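Local coordinates for protein 350aa long hypothetical aspartate-semialdehyde dehydrogenase (Sulfolobus tokodaii, PDB 2EP5) that probably catalyses the NADPH-dependent reduction of malonyl-CoA to 3-oxopropanoate and belongs to the aspartate-semialdehyde dehydrogenase family, at residues Leu85-Ala90 / Ser106-Phe111; Asp114-Leu119 / Lys136-Trp141; Ser40-Lys45 / Leu65-Thr70. One frame throughout, in Å; residues are numbered along the deposited sequence.

Overall arrangement
The three contacts follow one another along the chain without overlap: interaction 3 closes first, then interaction 1, then interaction 2. All belong to elements that form or flank the parallel sheet of the Rossmann-like NAD(P)-binding region. Interaction 3 fastens the turn after strand 30-36 to the outermost strand 67-68, securing the far edge of the sheet. Interactions 1 and 2 secure successive parts of the loop after strand 103-106, against the start of helix 87-99 and against helix 132-140; their centres lie 16 Å apart and they touch through Phe111 and Val117. Centres of interactions 2 and 3 are 30 Å apart. Interaction 1 lies near the predicted catalytic Cys151.

Interaction 1: Leu85-Ala90 / Ser106-Phe111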
ATOM      1  N   LEU A  85       0.233  29.124   5.495  1.00 21.45           N
ATOM      2  CA  LEU A  85      -0.307  28.848   6.824  1.00 21.93           C
ATOM      3  C   LEU A  85      -1.522  27.925   6.793  1.00 22.67           C
ATOM      4  O   LEU A  85      -2.266  27.878   5.807  1.00 22.46           O
ATOM      5  CB  LEU A  85      -0.722  30.152   7.498  1.00 18.02           C
ATOM      6  CG  LEU A  85       0.361  31.154   7.876  1.00 20.42           C
ATOM      7  CD1 LEU A  85      -0.283  32.533   8.087  1.00 18.81           C
ATOM      8  CD2 LEU A  85       1.095  30.678   9.131  1.00 15.86           C
ATOM      9  N   PRO A  86      -1.730  27.158   7.872  1.00 23.33           N
ATOM     10  CA  PRO A  86      -2.912  26.292   7.829  1.00 22.82           C
ATOM     11  C   PRO A  86      -4.178  27.165   7.864  1.00 23.07           C
ATOM     12  O   PRO A  86      -4.184  28.260   8.437  1.00 22.12           O
ATOM     13  CB  PRO A  86      -2.744  25.394   9.064  1.00 22.37           C
ATOM     14  CG  PRO A  86      -1.798  26.153   9.963  1.00 24.61           C
ATOM     15  CD  PRO A  86      -0.839  26.805   8.993  1.00 24.27           C
ATOM     16  N   ASN A  87      -5.234  26.673   7.228  1.00 21.84           N
ATOM     17  CA  ASN A  87      -6.504  27.381   7.139  1.00 23.13           C
ATOM     18  C   ASN A  87      -7.040  27.933   8.463  1.00 22.76           C
ATOM     19  O   ASN A  87      -7.556  29.049   8.505  1.00 22.90           O
ATOM     20  CB  ASN A  87      -7.556  26.465   6.486  1.00 20.92           C
ATOM     21  CG  ASN A  87      -7.260  26.181   5.016  1.00 21.05           C
ATOM     22  OD1 ASN A  87      -7.777  25.216   4.433  1.00 21.13           O
ATOM     23  ND2 ASN A  87      -6.438  27.027   4.407  1.00 17.17           N
ATOM     24  N   GLU A  88      -6.912  27.169   9.540  1.00 23.53           N
ATOM     25  CA  GLU A  88      -7.424  27.605  10.843  1.00 25.76           C
ATOM     26  C   GLU A  88      -6.603  28.683  11.555  1.00 24.13           C
ATOM     27  O   GLU A  88      -6.991  29.143  12.627  1.00 23.41           O
ATOM     28  CB  GLU A  88      -7.576  26.407  11.783  1.00 26.93           C
ATOM     29  CG  GLU A  88      -7.478  25.058  11.098  1.00 34.79           C
ATOM     30  CD  GLU A  88      -6.097  24.795  10.516  1.00 37.66           C
ATOM     31  OE1 GLU A  88      -5.107  24.773  11.288  1.00 38.97           O
ATOM     32  OE2 GLU A  88      -6.008  24.611   9.283  1.00 37.84           O
ATOM     33  N   LEU A  89      -5.480  29.096  10.976  1.00 24.39           N
ATOM     34  CA  LEU A  89      -4.653  30.120  11.620  1.00 25.66           C
ATOM     35  C   LEU A  89      -4.405  31.331  10.733  1.00 25.01           C
ATOM     36  O   LEU A  89      -4.028  32.394  11.214  1.00 26.73           O
ATOM     37  CB  LEU A  89      -3.297  29.530  12.019  1.00 26.59           C
ATOM     38  CG  LEU A  89      -3.303  28.306  12.936  1.00 30.53           C
ATOM     39  CD1 LEU A  89      -1.884  27.760  13.101  1.00 29.99           C
ATOM     40  CD2 LEU A  89      -3.892  28.693  14.281  1.00 30.29           C
ATOM     41  N   ALA A  90      -4.625  31.163   9.438  1.00 24.14           N
ATOM     42  CA  ALA A  90      -4.372  32.217   8.472  1.00 24.38           C
ATOM     43  C   ALA A  90      -5.142  33.532   8.586  1.00 24.94           C
ATOM     44  O   ALA A  90      -4.562  34.590   8.367  1.00 24.51           O
ATOM     45  CB  ALA A  90      -4.536  31.655   7.056  1.00 22.78           C
ATOM     46  N   SER A 106      -1.428  34.537  -0.362  1.00 20.80           N
ATOM     47  CA  SER A 106      -1.638  33.316   0.402  1.00 21.40           C
ATOM     48  C   SER A 106      -2.468  32.225  -0.257  1.00 22.21           C
ATOM     49  O   SER A 106      -3.400  32.514  -1.019  1.00 24.06           O
ATOM     50  CB  SER A 106      -2.281  33.697   1.740  1.00 20.17           C
ATOM     51  OG  SER A 106      -2.918  32.591   2.341  1.00 21.87           O
ATOM     52  N   ASN A 107      -2.133  30.965   0.031  1.00 19.91           N
ATOM     53  CA  ASN A 107      -2.909  29.866  -0.523  1.00 19.51           C
ATOM     54  C   ASN A 107      -3.808  29.225   0.532  1.00 17.94           C
ATOM     55  O   ASN A 107      -4.380  28.164   0.311  1.00 20.10           O
ATOM     56  CB  ASN A 107      -2.016  28.817  -1.237  1.00 17.33           C
ATOM     57  CG  ASN A 107      -0.848  28.307  -0.382  1.00 19.00           C
ATOM     58  OD1 ASN A 107       0.286  28.221  -0.867  1.00 19.85           O
ATOM     59  ND2 ASN A 107      -1.118  27.945   0.866  1.00 14.58           N
ATOM     60  N   ALA A 108      -3.940  29.887   1.679  1.00 19.20           N
ATOM     61  CA  ALA A 108      -4.814  29.402   2.753  1.00 20.37           C
ATOM     62  C   ALA A 108      -6.233  29.869   2.427  1.00 20.91           C
ATOM     63  O   ALA A 108      -6.419  30.927   1.834  1.00 21.27           O
ATOM     64  CB  ALA A 108      -4.372  29.964   4.094  1.00 18.87           C
ATOM     65  N   SER A 109      -7.225  29.088   2.838  1.00 21.68           N
ATOM     66  CA  SER A 109      -8.637  29.374   2.554  1.00 21.57           C
ATOM     67  C   SER A 109      -9.305  30.693   2.995  1.00 21.25           C
ATOM     68  O   SER A 109     -10.138  31.233   2.265  1.00 22.74           O
ATOM     69  CB  SER A 109      -9.483  28.204   3.052  1.00 18.65           C
ATOM     70  OG  SER A 109      -9.333  28.055   4.444  1.00 20.63           O
ATOM     71  N   PRO A 110      -8.972  31.224   4.184  1.00 20.94           N
ATOM     72  CA  PRO A 110      -9.617  32.479   4.601  1.00 21.39           C
ATOM     73  C   PRO A 110      -9.556  33.611   3.563  1.00 21.95           C
ATOM     74  O   PRO A 110      -8.507  33.861   2.967  1.00 21.75           O
ATOM     75  CB  PRO A 110      -8.879  32.831   5.890  1.00 21.67           C
ATOM     76  CG  PRO A 110      -8.562  31.471   6.461  1.00 19.60           C
ATOM     77  CD  PRO A 110      -8.067  30.728   5.235  1.00 19.74           C
ATOM     78  N   PHE A 111     -10.693  34.269   3.344  1.00 20.48           N
ATOM     79  CA  PHE A 111     -10.799  35.378   2.397  1.00 21.92           C
ATOM     80  C   PHE A 111     -10.877  34.992   0.919  1.00 22.81           C
ATOM     81  O   PHE A 111     -11.172  35.841   0.078  1.00 22.83           O
ATOM     82  CB  PHE A 111      -9.628  36.350   2.573  1.00 23.74           C
ATOM     83  CG  PHE A 111      -9.639  37.093   3.875  1.00 26.33           C
ATOM     84  CD1 PHE A 111     -10.640  38.023   4.152  1.00 27.24           C
ATOM     85  CD2 PHE A 111      -8.646  36.866   4.828  1.00 26.71           C
ATOM     86  CE1 PHE A 111     -10.653  38.719   5.362  1.00 27.86           C
ATOM     87  CE2 PHE A 111      -8.648  37.552   6.039  1.00 27.57           C
ATOM     88  CZ  PHE A 111      -9.658  38.484   6.307  1.00 28.81           C
TER
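The side-chain amide of Asn87 is the flat group of this contact, and it lies against Ser109, close to both the backbone N and the hydroxyl. Its oxygen and nitrogen are probably exchanged in the model: the atom built as ND2 sits 2.7 Å from Ser109 N, an unlikely distance for two nitrogen donors. With CG beside the backbone N (chi1 -68°), the amide leans from the first turn of helix 87-99 to the loop that follows strand 103-106.

Beyond the amide, small carbon groups pack against one another and against carbonyl oxygens of the helix start. The CB atoms of Ala90 and Ala108 meet directly at 3.4 Å. Ala108 CB also lies 3.4 Å from Leu85 O. Pro110 reaches the same helical turn with its CG, 3.3 Å from Asn87 O, and the same carbon lies near Ala90 CB. Small side chains thus let the loop approach closely, the CA atoms of Asn87 and Ala108 being 5.1 Å apart. An ST turn shapes the loop, Ser106 OG accepting from Ala108 N at 3.0 Å; Glu94 and Lys147 also bond to that hydroxyl.

With an alanine in place of Asn87, the backbone N of Ser109 would probably lose its nearest polar neighbour across the contact, leaving a gap beside the serine.

Strands 80-83 and 103-106 are parallel neighbours linked by helix 87-99, a beta-alpha-beta crossover, and the contact gathers residues that follow each strand. The side chain of Asn87 is about 9 Å from that of Cys151, the predicted acyl-thioester nucleophile. Chemically, then, close packing of methyl and ring carbons probably sets the spacing of helix and loop, and with the Asn87 amide turned over an oxygen could accept from Ser109 N.

Interaction 2: Asp114-Leu119 / Lys136-Trp141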
ATOM      1  N   ASP A 114     -13.768  36.431  -0.655  1.00 21.27           N
ATOM      2  CA  ASP A 114     -14.070  37.823  -0.343  1.00 20.75           C
ATOM      3  C   ASP A 114     -14.134  38.544  -1.682  1.00 21.89           C
ATOM      4  O   ASP A 114     -13.190  38.486  -2.462  1.00 22.35           O
ATOM      5  CB  ASP A 114     -12.973  38.440   0.530  1.00 21.80           C
ATOM      6  CG  ASP A 114     -13.313  39.853   0.988  1.00 21.67           C
ATOM      7  OD1 ASP A 114     -13.483  40.745   0.128  1.00 24.67           O
ATOM      8  OD2 ASP A 114     -13.414  40.073   2.209  1.00 21.04           O
ATOM      9  N   PRO A 115     -15.258  39.221  -1.968  1.00 23.82           N
ATOM     10  CA  PRO A 115     -15.527  39.976  -3.200  1.00 24.53           C
ATOM     11  C   PRO A 115     -14.476  41.018  -3.573  1.00 26.29           C
ATOM     12  O   PRO A 115     -14.384  41.413  -4.734  1.00 27.81           O
ATOM     13  CB  PRO A 115     -16.880  40.627  -2.922  1.00 25.57           C
ATOM     14  CG  PRO A 115     -17.536  39.664  -1.987  1.00 25.92           C
ATOM     15  CD  PRO A 115     -16.414  39.292  -1.056  1.00 24.97           C
ATOM     16  N   ASP A 116     -13.691  41.469  -2.597  1.00 26.32           N
ATOM     17  CA  ASP A 116     -12.656  42.465  -2.866  1.00 26.93           C
ATOM     18  C   ASP A 116     -11.269  41.844  -2.953  1.00 28.05           C
ATOM     19  O   ASP A 116     -10.277  42.542  -3.183  1.00 29.37           O
ATOM     20  CB  ASP A 116     -12.650  43.540  -1.779  1.00 26.62           C
ATOM     21  CG  ASP A 116     -13.995  44.212  -1.621  1.00 27.45           C
ATOM     22  OD1 ASP A 116     -14.608  44.565  -2.651  1.00 25.32           O
ATOM     23  OD2 ASP A 116     -14.431  44.389  -0.465  1.00 29.44           O
ATOM     24  N   VAL A 117     -11.198  40.530  -2.772  1.00 26.67           N
ATOM     25  CA  VAL A 117      -9.921  39.839  -2.815  1.00 25.00           C
ATOM     26  C   VAL A 117      -9.842  38.933  -4.037  1.00 25.28           C
ATOM     27  O   VAL A 117     -10.696  38.072  -4.246  1.00 24.64           O
ATOM     28  CB  VAL A 117      -9.717  39.007  -1.537  1.00 24.31           C
ATOM     29  CG1 VAL A 117      -8.354  38.350  -1.548  1.00 21.81           C
ATOM     30  CG2 VAL A 117      -9.875  39.904  -0.315  1.00 22.89           C
ATOM     31  N   PRO A 118      -8.808  39.120  -4.868  1.00 25.08           N
ATOM     32  CA  PRO A 118      -8.654  38.291  -6.068  1.00 23.67           C
ATOM     33  C   PRO A 118      -8.257  36.857  -5.698  1.00 22.49           C
ATOM     34  O   PRO A 118      -7.418  36.654  -4.818  1.00 20.52           O
ATOM     35  CB  PRO A 118      -7.536  38.991  -6.843  1.00 23.70           C
ATOM     36  CG  PRO A 118      -7.424  40.371  -6.196  1.00 26.04           C
ATOM     37  CD  PRO A 118      -7.718  40.101  -4.760  1.00 23.89           C
ATOM     38  N   LEU A 119      -8.883  35.877  -6.347  1.00 21.09           N
ATOM     39  CA  LEU A 119      -8.563  34.460  -6.126  1.00 21.59           C
ATOM     40  C   LEU A 119      -7.869  34.088  -7.428  1.00 20.95           C
ATOM     41  O   LEU A 119      -8.513  33.918  -8.462  1.00 20.96           O
ATOM     42  CB  LEU A 119      -9.831  33.629  -5.931  1.00 20.03           C
ATOM     43  CG  LEU A 119      -9.634  32.175  -5.490  1.00 20.42           C
ATOM     44  CD1 LEU A 119      -8.794  32.116  -4.212  1.00 18.97           C
ATOM     45  CD2 LEU A 119     -10.993  31.531  -5.271  1.00 19.43           C
ATOM     46  N   LYS A 136      -7.723  48.555  -1.127  1.00 28.08           N
ATOM     47  CA  LYS A 136      -7.379  49.391   0.017  1.00 29.80           C
ATOM     48  C   LYS A 136      -8.543  50.277   0.446  1.00 29.69           C
ATOM     49  O   LYS A 136      -8.888  50.334   1.627  1.00 29.82           O
ATOM     50  CB  LYS A 136      -6.153  50.256  -0.299  1.00 29.44           C
ATOM     51  CG  LYS A 136      -4.841  49.483  -0.346  1.00 29.56           C
ATOM     52  CD  LYS A 136      -3.663  50.428  -0.529  1.00 29.73           C
ATOM     53  CE  LYS A 136      -2.363  49.667  -0.658  1.00 33.13           C
ATOM     54  NZ  LYS A 136      -1.200  50.576  -0.850  1.00 35.47           N
ATOM     55  N   GLU A 137      -9.151  50.957  -0.517  1.00 30.55           N
ATOM     56  CA  GLU A 137     -10.277  51.841  -0.242  1.00 31.87           C
ATOM     57  C   GLU A 137     -11.517  51.068   0.209  1.00 31.08           C
ATOM     58  O   GLU A 137     -12.244  51.520   1.091  1.00 29.35           O
ATOM     59  CB  GLU A 137     -10.605  52.659  -1.491  1.00 34.93           C
ATOM     60  CG  GLU A 137     -11.775  53.606  -1.343  1.00 41.35           C
ATOM     61  CD  GLU A 137     -12.198  54.204  -2.675  1.00 45.78           C
ATOM     62  OE1 GLU A 137     -11.327  54.744  -3.389  1.00 48.40           O
ATOM     63  OE2 GLU A 137     -13.404  54.136  -3.009  1.00 50.25           O
ATOM     64  N   ARG A 138     -11.754  49.902  -0.395  1.00 29.73           N
ATOM     65  CA  ARG A 138     -12.914  49.088  -0.043  1.00 30.59           C
ATOM     66  C   ARG A 138     -12.840  48.434   1.332  1.00 31.97           C
ATOM     67  O   ARG A 138     -13.825  48.435   2.066  1.00 31.92           O
ATOM     68  CB  ARG A 138     -13.148  48.003  -1.093  1.00 30.28           C
ATOM     69  CG  ARG A 138     -13.732  48.515  -2.388  1.00 30.04           C
ATOM     70  CD  ARG A 138     -13.697  47.452  -3.467  1.00 27.17           C
ATOM     71  NE  ARG A 138     -14.253  47.947  -4.719  1.00 27.76           N
ATOM     72  CZ  ARG A 138     -14.348  47.236  -5.839  1.00 28.38           C
ATOM     73  NH1 ARG A 138     -13.920  45.974  -5.880  1.00 29.51           N
ATOM     74  NH2 ARG A 138     -14.869  47.790  -6.923  1.00 24.21           N
ATOM     75  N   LYS A 139     -11.686  47.870   1.684  1.00 33.44           N
ATOM     76  CA  LYS A 139     -11.535  47.210   2.984  1.00 34.40           C
ATOM     77  C   LYS A 139     -10.965  48.166   4.022  1.00 34.95           C
ATOM     78  O   LYS A 139     -11.027  47.903   5.222  1.00 34.90           O
ATOM     79  CB  LYS A 139     -10.602  45.997   2.879  1.00 33.44           C
ATOM     80  CG  LYS A 139     -10.967  44.991   1.804  1.00 34.13           C
ATOM     81  CD  LYS A 139     -12.300  44.307   2.073  1.00 34.10           C
ATOM     82  CE  LYS A 139     -12.209  43.343   3.237  1.00 33.79           C
ATOM     83  NZ  LYS A 139     -13.469  42.567   3.399  1.00 33.43           N
ATOM     84  N   GLY A 140     -10.409  49.277   3.552  1.00 35.59           N
ATOM     85  CA  GLY A 140      -9.812  50.230   4.464  1.00 36.36           C
ATOM     86  C   GLY A 140      -8.488  49.682   4.965  1.00 37.00           C
ATOM     87  O   GLY A 140      -8.123  49.882   6.123  1.00 38.60           O
ATOM     88  N   TRP A 141      -7.772  48.979   4.090  1.00 36.60           N
ATOM     89  CA  TRP A 141      -6.477  48.397   4.439  1.00 35.67           C
ATOM     90  C   TRP A 141      -5.345  49.239   3.884  1.00 35.29           C
ATOM     91  O   TRP A 141      -5.495  49.884   2.849  1.00 36.46           O
ATOM     92  CB  TRP A 141      -6.294  46.993   3.836  1.00 34.08           C
ATOM     93  CG  TRP A 141      -7.257  45.941   4.253  1.00 31.39           C
ATOM     94  CD1 TRP A 141      -7.961  45.882   5.418  1.00 32.30           C
ATOM     95  CD2 TRP A 141      -7.546  44.732   3.546  1.00 29.03           C
ATOM     96  NE1 TRP A 141      -8.671  44.704   5.485  1.00 30.05           N
ATOM     97  CE2 TRP A 141      -8.432  43.979   4.350  1.00 28.99           C
ATOM     98  CE3 TRP A 141      -7.140  44.209   2.314  1.00 29.16           C
ATOM     99  CZ2 TRP A 141      -8.919  42.725   3.963  1.00 28.66           C
ATOM    100  CZ3 TRP A 141      -7.628  42.954   1.924  1.00 30.11           C
ATOM    101  CH2 TRP A 141      -8.507  42.230   2.750  1.00 28.85           C
TER
HETATM  102  O   HOH W   1     -15.840  42.083   1.331  1.00 30.05           O
HETATM  103  O   HOH W   2     -11.169  45.314  -4.446  1.00 20.47           O
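Asp114 and Lys139 form the salt bridge that joins an Asx turn to helix 132-140. Lys139 NZ donates to the syn lone pair of Asp114 OD2, at 2.8 Å. The other carboxylate oxygen, Asp114 OD1, accepts from Asp116 N with its anti lone pair at 2.8 Å, which defines the Asx turn inside a type I beta turn from Asp114 to Val117. That bond is fairly straight, 161° at the hydrogen. Bonds at both oxygens therefore hold the carboxylate against rotation.

The tight part continues along Lys139. Its chain is bent at chi2 and chi3, which curls the ammonium group toward Asp114 and brings CD to 3.3 Å from Asp116 OD2. At the root of the same side chain, Lys139 CB lies 3.2 Å above the Trp141 ring plane, over its centre. Thus one lysine packs on an indole with its first carbon and probably offsets the charge of a carboxylate with its last atom. Val117 CG2 adds a light contact in the buried part, 4.1 Å from Trp141 CH2. Lys214 bonds to the carbonyl oxygens of Asp114 and Val117, adding a further tie to the turn.

Arg138 is close at its aliphatic part and loose at its charged end. Its CD packs 3.1 Å from Asp116 OD1, whereas the salt bridge from that oxygen to Arg138 NH1 is long, 3.6 Å. The carboxylate and guanidinium planes are 47° apart, and Arg138 NH2 bonds instead to the carbonyl oxygen of Asn222.

The contact thereby ties the loop after strand 103-106 to the helix preceding strand 144-147, away from the predicted catalytic residues. Each charged cluster carries a water: one accepts weakly from Arg138 NH1 and donates to Asp116 O, the other accepts from Lys139 NZ and donates to both Asp114 OD1 and Asp116 OD2, the last at 3.2 Å.

Interaction 3: Ser40-Lys45 / Leu65-Thr70; sequences SKIGKK and LPIVST
Ile67 O is approached by two groups from the opposing turn: Gly43 N donates to it at 2.9 Å (163° at the hydrogen), and Ile42 CA makes a CA-H...O contact with it. The donor nitrogen is tilted 23° from the carbonyl plane. Opposite in sense, Ile67 N donates to Lys44 O at 2.9 Å, so a single residue of strand 67-68 gives and takes one backbone bond. These bonds clamp a type II beta turn, Lys41 to Lys44, to the outermost strand of the parallel Rossmann-type sheet; one beta bridge pairs Lys45 with Pro66.

The Ile67 side chain packs against the turn. Having CG1 beside the backbone N (chi1 -57°) brings that carbon to 3.1 Å from Lys44 O, while Ile67 CB lies 3.4 Å from Lys41 O. Val35, Tyr46 and Ala49 also touch this side chain, so Ile67 packs between the turn, strand 30-36 and helix 46-49. Lys45 directs its charge elsewhere, to a salt bridge with Asp64.

At the outer end the Ile42 CD1 methyl rests 3.7 Å from Ser69 CB.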
ATOM      1  N   SER A  40       7.365  28.302  19.161  1.00 30.32           N
ATOM      2  CA  SER A  40       8.476  27.626  19.818  1.00 31.01           C
ATOM      3  C   SER A  40       9.706  27.438  18.933  1.00 30.17           C
ATOM      4  O   SER A  40      10.788  27.149  19.434  1.00 32.13           O
ATOM      5  CB  SER A  40       8.018  26.264  20.347  1.00 31.05           C
ATOM      6  OG  SER A  40       7.475  25.468  19.309  1.00 33.95           O
ATOM      7  N   LYS A  41       9.546  27.606  17.626  1.00 29.06           N
ATOM      8  CA  LYS A  41      10.660  27.440  16.694  1.00 28.76           C
ATOM      9  C   LYS A  41      11.332  28.773  16.355  1.00 27.63           C
ATOM     10  O   LYS A  41      12.440  28.800  15.818  1.00 26.16           O
ATOM     11  CB  LYS A  41      10.167  26.780  15.404  1.00 30.64           C
ATOM     12  CG  LYS A  41       9.418  25.474  15.614  1.00 34.86           C
ATOM     13  CD  LYS A  41       8.713  25.046  14.329  1.00 40.46           C
ATOM     14  CE  LYS A  41       7.837  23.804  14.522  1.00 42.47           C
ATOM     15  NZ  LYS A  41       6.894  23.613  13.371  1.00 40.56           N
ATOM     16  N   ILE A  42      10.654  29.876  16.663  1.00 26.07           N
ATOM     17  CA  ILE A  42      11.187  31.206  16.387  1.00 23.29           C
ATOM     18  C   ILE A  42      12.577  31.358  17.003  1.00 24.05           C
ATOM     19  O   ILE A  42      12.797  31.012  18.168  1.00 23.14           O
ATOM     20  CB  ILE A  42      10.239  32.305  16.939  1.00 22.57           C
ATOM     21  CG1 ILE A  42       8.863  32.193  16.262  1.00 22.41           C
ATOM     22  CG2 ILE A  42      10.844  33.691  16.705  1.00 19.02           C
ATOM     23  CD1 ILE A  42       7.767  33.047  16.903  1.00 17.23           C
ATOM     24  N   GLY A  43      13.516  31.864  16.214  1.00 24.40           N
ATOM     25  CA  GLY A  43      14.867  32.041  16.711  1.00 27.07           C
ATOM     26  C   GLY A  43      15.818  30.948  16.260  1.00 28.80           C
ATOM     27  O   GLY A  43      17.021  31.175  16.138  1.00 29.94           O
ATOM     28  N   LYS A  44      15.284  29.755  16.019  1.00 29.24           N
ATOM     29  CA  LYS A  44      16.097  28.634  15.571  1.00 29.87           C
ATOM     30  C   LYS A  44      16.270  28.717  14.060  1.00 30.21           C
ATOM     31  O   LYS A  44      15.483  29.372  13.375  1.00 29.90           O
ATOM     32  CB  LYS A  44      15.422  27.303  15.919  1.00 31.87           C
ATOM     33  CG  LYS A  44      15.089  27.094  17.391  1.00 34.47           C
ATOM     34  CD  LYS A  44      16.328  26.992  18.268  1.00 37.44           C
ATOM     35  CE  LYS A  44      15.960  26.461  19.656  1.00 40.50           C
ATOM     36  NZ  LYS A  44      17.117  26.366  20.589  1.00 39.86           N
ATOM     37  N   LYS A  45      17.305  28.061  13.545  1.00 30.50           N
ATOM     38  CA  LYS A  45      17.552  28.049  12.105  1.00 30.67           C
ATOM     39  C   LYS A  45      16.533  27.124  11.457  1.00 29.10           C
ATOM     40  O   LYS A  45      16.055  26.180  12.083  1.00 28.12           O
ATOM     41  CB  LYS A  45      18.969  27.546  11.795  1.00 32.89           C
ATOM     42  CG  LYS A  45      20.070  28.548  12.105  1.00 36.51           C
ATOM     43  CD  LYS A  45      21.441  27.964  11.817  1.00 38.16           C
ATOM     44  CE  LYS A  45      22.527  29.026  11.916  1.00 40.18           C
ATOM     45  NZ  LYS A  45      23.883  28.456  11.628  1.00 41.45           N
ATOM     46  N   LEU A  65      18.455  30.096   7.380  1.00 40.34           N
ATOM     47  CA  LEU A  65      17.503  31.196   7.534  1.00 39.88           C
ATOM     48  C   LEU A  65      16.849  31.089   8.907  1.00 39.03           C
ATOM     49  O   LEU A  65      16.330  30.037   9.285  1.00 38.59           O
ATOM     50  CB  LEU A  65      16.430  31.137   6.439  1.00 40.93           C
ATOM     51  CG  LEU A  65      16.898  31.360   4.997  1.00 41.40           C
ATOM     52  CD1 LEU A  65      15.731  31.200   4.038  1.00 40.68           C
ATOM     53  CD2 LEU A  65      17.505  32.752   4.872  1.00 43.38           C
ATOM     54  N   PRO A  66      16.861  32.185   9.677  1.00 39.62           N
ATOM     55  CA  PRO A  66      16.264  32.172  11.016  1.00 38.14           C
ATOM     56  C   PRO A  66      14.742  32.178  10.954  1.00 35.80           C
ATOM     57  O   PRO A  66      14.156  32.793  10.058  1.00 36.84           O
ATOM     58  CB  PRO A  66      16.823  33.442  11.642  1.00 39.30           C
ATOM     59  CG  PRO A  66      16.787  34.397  10.467  1.00 39.11           C
ATOM     60  CD  PRO A  66      17.304  33.545   9.308  1.00 40.34           C
ATOM     61  N   ILE A  67      14.108  31.479  11.894  1.00 32.88           N
ATOM     62  CA  ILE A  67      12.651  31.425  11.950  1.00 29.43           C
ATOM     63  C   ILE A  67      12.156  32.695  12.650  1.00 27.12           C
ATOM     64  O   ILE A  67      12.609  33.038  13.741  1.00 25.62           O
ATOM     65  CB  ILE A  67      12.138  30.191  12.746  1.00 28.87           C
ATOM     66  CG1 ILE A  67      12.675  28.889  12.140  1.00 27.66           C
ATOM     67  CG2 ILE A  67      10.612  30.173  12.741  1.00 28.52           C
ATOM     68  CD1 ILE A  67      12.178  28.600  10.743  1.00 28.41           C
ATOM     69  N   VAL A  68      11.239  33.400  12.003  1.00 24.76           N
ATOM     70  CA  VAL A  68      10.685  34.618  12.568  1.00 24.01           C
ATOM     71  C   VAL A  68       9.208  34.411  12.893  1.00 23.00           C
ATOM     72  O   VAL A  68       8.593  33.429  12.469  1.00 20.56           O
ATOM     73  CB  VAL A  68      10.837  35.803  11.586  1.00 23.86           C
ATOM     74  CG1 VAL A  68      12.317  36.068  11.323  1.00 22.95           C
ATOM     75  CG2 VAL A  68      10.119  35.499  10.273  1.00 20.38           C
ATOM     76  N   SER A  69       8.642  35.341  13.652  1.00 23.48           N
ATOM     77  CA  SER A  69       7.238  35.257  14.019  1.00 22.99           C
ATOM     78  C   SER A  69       6.387  35.629  12.814  1.00 23.93           C
ATOM     79  O   SER A  69       6.900  36.044  11.772  1.00 20.89           O
ATOM     80  CB  SER A  69       6.918  36.223  15.156  1.00 23.00           C
ATOM     81  OG  SER A  69       6.790  37.545  14.660  1.00 21.91           O
ATOM     82  N   THR A  70       5.078  35.485  12.977  1.00 24.96           N
ATOM     83  CA  THR A  70       4.124  35.810  11.925  1.00 25.08           C
ATOM     84  C   THR A  70       3.655  37.264  12.057  1.00 24.07           C
ATOM     85  O   THR A  70       2.768  37.706  11.330  1.00 23.32           O
ATOM     86  CB  THR A  70       2.900  34.873  12.008  1.00 25.19           C
ATOM     87  OG1 THR A  70       2.331  34.942  13.322  1.00 27.30           O
ATOM     88  CG2 THR A  70       3.317  33.441  11.738  1.00 25.94           C
TER